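Local coordinates for phage tail sheath protein (Desulfitobacterium hafniense, PDB 3HXL) that probably builds, in many copies, the contractile sheath that surrounds the tail tube of a phage or phage-like particle, at residues R89-L103 against A107-I121. Residues are numbered along the deposited sequence; the frame is centred on the assembly and turned at random.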
loop_
_atom_site.group_PDB
_atom_site.type_symbol
_atom_site.label_atom_id
_atom_site.label_comp_id
_atom_site.label_asym_id
_atom_site.label_seq_id
_atom_site.Cartn_x
_atom_site.Cartn_y
_atom_site.Cartn_z
ATOM N N ARG A 89 -0.192 -10.800 4.673
ATOM C CA ARG A 89 -0.144 -12.134 4.090
ATOM C C ARG A 89 -1.466 -12.835 4.408
ATOM O O ARG A 89 -1.789 -13.079 5.566
ATOM C CB ARG A 89 1.019 -12.952 4.648
ATOM C CG ARG A 89 1.124 -14.308 3.975
ATOM C CD ARG A 89 2.100 -15.249 4.667
ATOM N NE ARG A 89 2.123 -16.535 3.985
ATOM C CZ ARG A 89 2.823 -17.591 4.384
ATOM N NH1 ARG A 89 3.577 -17.524 5.475
ATOM N NH2 ARG A 89 2.769 -18.714 3.680
ATOM N N LEU A 90 -2.211 -13.162 3.358
ATOM C CA LEU A 90 -3.532 -13.780 3.468
ATOM C C LEU A 90 -3.587 -15.250 3.860
ATOM O O LEU A 90 -4.626 -15.729 4.310
ATOM C CB LEU A 90 -4.261 -13.616 2.136
ATOM C CG LEU A 90 -4.528 -12.200 1.616
ATOM C CD1 LEU A 90 -4.680 -12.251 0.115
ATOM C CD2 LEU A 90 -5.768 -11.612 2.283
ATOM N N ASN A 91 -2.482 -15.966 3.676
ATOM C CA ASN A 91 -2.434 -17.395 3.965
ATOM C C ASN A 91 -1.382 -17.776 4.995
ATOM O O ASN A 91 -0.264 -17.250 4.984
ATOM C CB ASN A 91 -2.165 -18.152 2.667
ATOM C CG ASN A 91 -0.832 -17.772 2.043
ATOM O OD1 ASN A 91 -0.475 -16.592 1.977
ATOM N ND2 ASN A 91 -0.096 -18.767 1.575
ATOM N N ALA A 92 -1.751 -18.695 5.884
ATOM C CA ALA A 92 -0.844 -19.181 6.919
ATOM C C ALA A 92 -0.077 -20.390 6.392
ATOM O O ALA A 92 1.022 -20.696 6.861
ATOM C CB ALA A 92 -1.630 -19.563 8.166
ATOM N N GLY A 93 -0.666 -21.072 5.415
ATOM C CA GLY A 93 -0.031 -22.238 4.826
ATOM C C GLY A 93 0.315 -23.336 5.815
ATOM O O GLY A 93 -0.104 -23.301 6.972
ATOM N N THR A 94 1.076 -24.324 5.350
ATOM C CA THR A 94 1.499 -25.439 6.196
ATOM C C THR A 94 3.015 -25.414 6.379
ATOM O O THR A 94 3.765 -25.264 5.413
ATOM C CB THR A 94 1.095 -26.796 5.582
ATOM O OG1 THR A 94 -0.333 -26.876 5.494
ATOM C CG2 THR A 94 1.605 -27.944 6.445
ATOM N N LYS A 95 3.453 -25.565 7.625
ATOM C CA LYS A 95 4.873 -25.547 7.963
ATOM C C LYS A 95 5.608 -26.813 7.543
ATOM O O LYS A 95 5.159 -27.928 7.819
ATOM C CB LYS A 95 5.044 -25.340 9.473
ATOM C CG LYS A 95 4.491 -24.013 9.975
ATOM C CD LYS A 95 4.644 -23.863 11.476
ATOM C CE LYS A 95 4.154 -22.507 11.941
ATOM N NZ LYS A 95 4.339 -22.324 13.402
ATOM N N ALA A 96 6.738 -26.640 6.869
ATOM C CA ALA A 96 7.529 -27.786 6.453
ATOM C C ALA A 96 8.277 -28.270 7.685
ATOM O O ALA A 96 8.489 -27.508 8.632
ATOM C CB ALA A 96 8.514 -27.389 5.364
ATOM N N ALA A 97 8.674 -29.535 7.682
ATOM C CA ALA A 97 9.390 -30.077 8.825
ATOM C C ALA A 97 10.093 -31.380 8.479
ATOM O O ALA A 97 9.874 -31.955 7.414
ATOM C CB ALA A 97 8.423 -30.295 9.984
ATOM N N VAL A 98 10.951 -31.827 9.388
ATOM C CA VAL A 98 11.692 -33.068 9.209
ATOM C C VAL A 98 12.154 -33.540 10.584
ATOM O O VAL A 98 12.423 -32.725 11.469
ATOM C CB VAL A 98 12.922 -32.865 8.276
ATOM C CG1 VAL A 98 13.950 -31.953 8.936
ATOM C CG2 VAL A 98 13.541 -34.212 7.924
ATOM N N THR A 99 12.215 -34.855 10.770
ATOM C CA THR A 99 12.651 -35.429 12.038
ATOM C C THR A 99 13.860 -36.335 11.830
ATOM O O THR A 99 13.859 -37.199 10.957
ATOM C CB THR A 99 11.528 -36.260 12.716
ATOM O OG1 THR A 99 10.440 -35.400 13.081
ATOM C CG2 THR A 99 12.058 -36.946 13.976
ATOM N N VAL A 100 14.892 -36.117 12.633
ATOM C CA VAL A 100 16.106 -36.918 12.575
ATOM C C VAL A 100 16.346 -37.416 13.995
ATOM O O VAL A 100 16.805 -36.668 14.863
ATOM C CB VAL A 100 17.314 -36.080 12.102
ATOM C CG1 VAL A 100 18.571 -36.941 12.064
ATOM C CG2 VAL A 100 17.034 -35.505 10.720
ATOM N N GLY A 101 16.012 -38.680 14.234
ATOM C CA GLY A 101 16.180 -39.244 15.559
ATOM C C GLY A 101 15.210 -38.617 16.544
ATOM O O GLY A 101 13.992 -38.708 16.374
ATOM N N ASN A 102 15.747 -37.972 17.572
ATOM C CA ASN A 102 14.925 -37.336 18.588
ATOM C C ASN A 102 14.591 -35.895 18.218
ATOM O O ASN A 102 13.647 -35.313 18.748
ATOM C CB ASN A 102 15.653 -37.351 19.940
ATOM C CG ASN A 102 15.954 -38.759 20.425
ATOM O OD1 ASN A 102 15.058 -39.599 20.514
ATOM N ND2 ASN A 102 17.219 -39.021 20.745
ATOM N N LEU A 103 15.370 -35.335 17.299
ATOM C CA LEU A 103 15.194 -33.952 16.874
ATOM C C LEU A 103 14.195 -33.717 15.755
ATOM O O LEU A 103 14.181 -34.427 14.751
ATOM C CB LEU A 103 16.541 -33.367 16.438
ATOM C CG LEU A 103 16.520 -31.916 15.944
ATOM C CD1 LEU A 103 16.223 -30.986 17.107
ATOM C CD2 LEU A 103 17.870 -31.574 15.316
ATOM N N ALA A 107 9.724 -25.415 10.197
ATOM C CA ALA A 107 9.821 -24.069 9.641
ATOM C C ALA A 107 9.151 -23.060 10.570
ATOM O O ALA A 107 8.160 -23.374 11.234
ATOM C CB ALA A 107 9.166 -24.029 8.267
ATOM N N LYS A 108 9.693 -21.846 10.612
ATOM C CA LYS A 108 9.145 -20.794 11.461
ATOM C C LYS A 108 7.756 -20.383 10.982
ATOM O O LYS A 108 6.862 -20.120 11.787
ATOM C CB LYS A 108 10.074 -19.574 11.457
ATOM C CG LYS A 108 9.662 -18.467 12.420
ATOM C CD LYS A 108 10.684 -17.340 12.420
ATOM C CE LYS A 108 10.317 -16.238 13.404
ATOM N NZ LYS A 108 11.327 -15.141 13.369
ATOM N N TRP A 109 7.587 -20.323 9.664
ATOM C CA TRP A 109 6.311 -19.945 9.060
ATOM C C TRP A 109 5.873 -21.021 8.074
ATOM O O TRP A 109 6.699 -21.745 7.522
ATOM C CB TRP A 109 6.433 -18.604 8.311
ATOM C CG TRP A 109 6.844 -17.434 9.168
ATOM C CD1 TRP A 109 7.961 -16.655 9.017
ATOM C CD2 TRP A 109 6.151 -16.921 10.316
ATOM N NE1 TRP A 109 8.007 -15.695 10.000
ATOM C CE2 TRP A 109 6.913 -15.838 10.811
ATOM C CE3 TRP A 109 4.967 -17.277 10.976
ATOM C CZ2 TRP A 109 6.521 -15.104 11.938
ATOM C CZ3 TRP A 109 4.579 -16.548 12.095
ATOM C CH2 TRP A 109 5.356 -15.474 12.567
ATOM N N GLY A 110 4.564 -21.133 7.864
ATOM C CA GLY A 110 4.063 -22.108 6.918
ATOM C C GLY A 110 4.305 -21.586 5.512
ATOM O O GLY A 110 4.453 -20.380 5.314
ATOM N N GLY A 111 4.353 -22.490 4.540
ATOM C CA GLY A 111 4.579 -22.085 3.167
ATOM C C GLY A 111 5.533 -23.024 2.460
ATOM O O GLY A 111 6.232 -23.810 3.103
ATOM N N ALA A 112 5.561 -22.940 1.133
ATOM C CA ALA A 112 6.429 -23.781 0.318
ATOM C C ALA A 112 7.896 -23.411 0.512
ATOM O O ALA A 112 8.791 -24.193 0.191
ATOM C CB ALA A 112 6.048 -23.642 -1.155
ATOM N N ARG A 113 8.143 -22.215 1.034
ATOM C CA ARG A 113 9.512 -21.769 1.255
ATOM C C ARG A 113 10.190 -22.661 2.294
ATOM O O ARG A 113 11.413 -22.783 2.320
ATOM C CB ARG A 113 9.514 -20.307 1.705
ATOM C CG ARG A 113 10.887 -19.713 1.964
ATOM C CD ARG A 113 11.854 -19.958 0.818
ATOM N NE ARG A 113 12.941 -18.982 0.839
ATOM C CZ ARG A 113 14.033 -19.049 0.085
ATOM N NH1 ARG A 113 14.198 -20.058 -0.759
ATOM N NH2 ARG A 113 14.957 -18.102 0.174
ATOM N N GLY A 114 9.387 -23.294 3.143
ATOM C CA GLY A 114 9.944 -24.178 4.148
ATOM C C GLY A 114 10.625 -25.389 3.526
ATOM O O GLY A 114 11.543 -25.960 4.117
ATOM N N ASN A 115 10.188 -25.788 2.333
ATOM C CA ASN A 115 10.790 -26.943 1.672
ATOM C C ASN A 115 12.181 -26.650 1.103
ATOM O O ASN A 115 12.858 -27.555 0.614
ATOM C CB ASN A 115 9.884 -27.470 0.555
ATOM C CG ASN A 115 8.496 -27.836 1.045
ATOM O OD1 ASN A 115 8.336 -28.483 2.086
ATOM N ND2 ASN A 115 7.482 -27.433 0.288
ATOM N N ASP A 116 12.608 -25.392 1.158
ATOM C CA ASP A 116 13.934 -25.031 0.655
ATOM C C ASP A 116 14.943 -25.054 1.796
ATOM O O ASP A 116 16.093 -24.646 1.634
ATOM C CB ASP A 116 13.934 -23.631 0.036
ATOM C CG ASP A 116 13.005 -23.513 -1.155
ATOM O OD1 ASP A 116 12.749 -24.536 -1.820
ATOM O OD2 ASP A 116 12.543 -22.386 -1.433
ATOM N N ILE A 117 14.499 -25.519 2.956
ATOM C CA ILE A 117 15.362 -25.592 4.126
ATOM C C ILE A 117 15.872 -27.017 4.290
ATOM O O ILE A 117 15.133 -27.979 4.081
ATOM C CB ILE A 117 14.597 -25.188 5.400
ATOM C CG1 ILE A 117 13.900 -23.841 5.181
ATOM C CG2 ILE A 117 15.565 -25.087 6.579
ATOM C CD1 ILE A 117 13.057 -23.383 6.354
ATOM N N THR A 118 17.139 -27.148 4.657
ATOM C CA THR A 118 17.732 -28.464 4.862
ATOM C C THR A 118 18.567 -28.471 6.133
ATOM O O THR A 118 19.352 -27.554 6.382
ATOM C CB THR A 118 18.630 -28.875 3.675
ATOM O OG1 THR A 118 17.839 -28.969 2.486
ATOM C CG2 THR A 118 19.285 -30.229 3.941
ATOM N N LEU A 119 18.383 -29.514 6.933
ATOM C CA LEU A 119 19.111 -29.664 8.187
ATOM C C LEU A 119 20.377 -30.489 7.982
ATOM O O LEU A 119 20.368 -31.491 7.270
ATOM C CB LEU A 119 18.227 -30.354 9.227
ATOM C CG LEU A 119 18.937 -30.819 10.500
ATOM C CD1 LEU A 119 19.341 -29.616 11.330
ATOM C CD2 LEU A 119 18.018 -31.735 11.292
ATOM N N VAL A 120 21.460 -30.051 8.613
ATOM C CA VAL A 120 22.739 -30.743 8.542
ATOM C C VAL A 120 23.298 -30.866 9.959
ATOM O O VAL A 120 23.460 -29.864 10.663
ATOM C CB VAL A 120 23.749 -29.973 7.655
ATOM C CG1 VAL A 120 25.111 -30.667 7.684
ATOM C CG2 VAL A 120 23.235 -29.904 6.221
ATOM N N ILE A 121 23.571 -32.102 10.376
ATOM C CA ILE A 121 24.110 -32.383 11.707
ATOM C C ILE A 121 25.362 -33.242 11.557
ATOM O O ILE A 121 25.294 -34.396 11.137
ATOM C CB ILE A 121 23.078 -33.139 12.587
ATOM C CG1 ILE A 121 21.802 -32.303 12.724
ATOM C CG2 ILE A 121 23.657 -33.400 13.972
ATOM C CD1 ILE A 121 20.691 -33.012 13.477
HETATM O O HOH W 1 2.386 -19.257 8.667
HETATM O O HOH W 2 7.113 -22.965 13.749
HETATM O O HOH W 3 7.245 -23.839 5.955
#
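Arg89 reaches out to Gly110 at the root of the beta-sandwich domain, where 89-103 enters and 107-121 leads from one sheet of the sandwich into the other. With CG anti to the backbone N (chi1 -176°) and the rest of its chain extended, the guanidinium arrives end-on. NH1 and NH2 both donate to Gly110 O, the NH2 bond measuring 2.9 Å, from the same face of the carbonyl, while the oxygen lies in the guanidinium plane. NH1 also bonds Gly45 O, so the arginine ties the start of the domain to the loop after strand 35-40.

Next comes a close backbone crossing. Ala92 O rests 3.4 Å from Gly110 CA in a CA-H...O contact, and water 1 bridges the same oxygen to Gly110 N. Thr94 O then accepts a backbone bond from Gly111 N (3.0 Å). Lys95 lays its methylenes along 107-110, CG packing 3.6 Å from Gly110 N, and NZ reaches water 2, which is also bonded to Ala107 O.

Ala96 is held on two fronts: its O accepts from Ala107 N, at the open end of the hairpin formed by 97-100 and 103-107, and its N donates to water 3, which joins Trp109 O and Gly111 O. Its methyl packs against the 3-10 segment 112-116, 3.4 Å from Gly114 C and beside OD1 of Asn115, an oxygen that accepts from Gly178 N.

Farther out, a type II' turn from Val100 to Leu103 closes the hairpin, and the contact becomes sheet-on-sheet packing inside the sandwich. Val100 CG2 and Leu103 CD2 both meet Leu119 CD2, and Leu103 CD2 goes on to touch Ile121 CD1 at 3.7 Å.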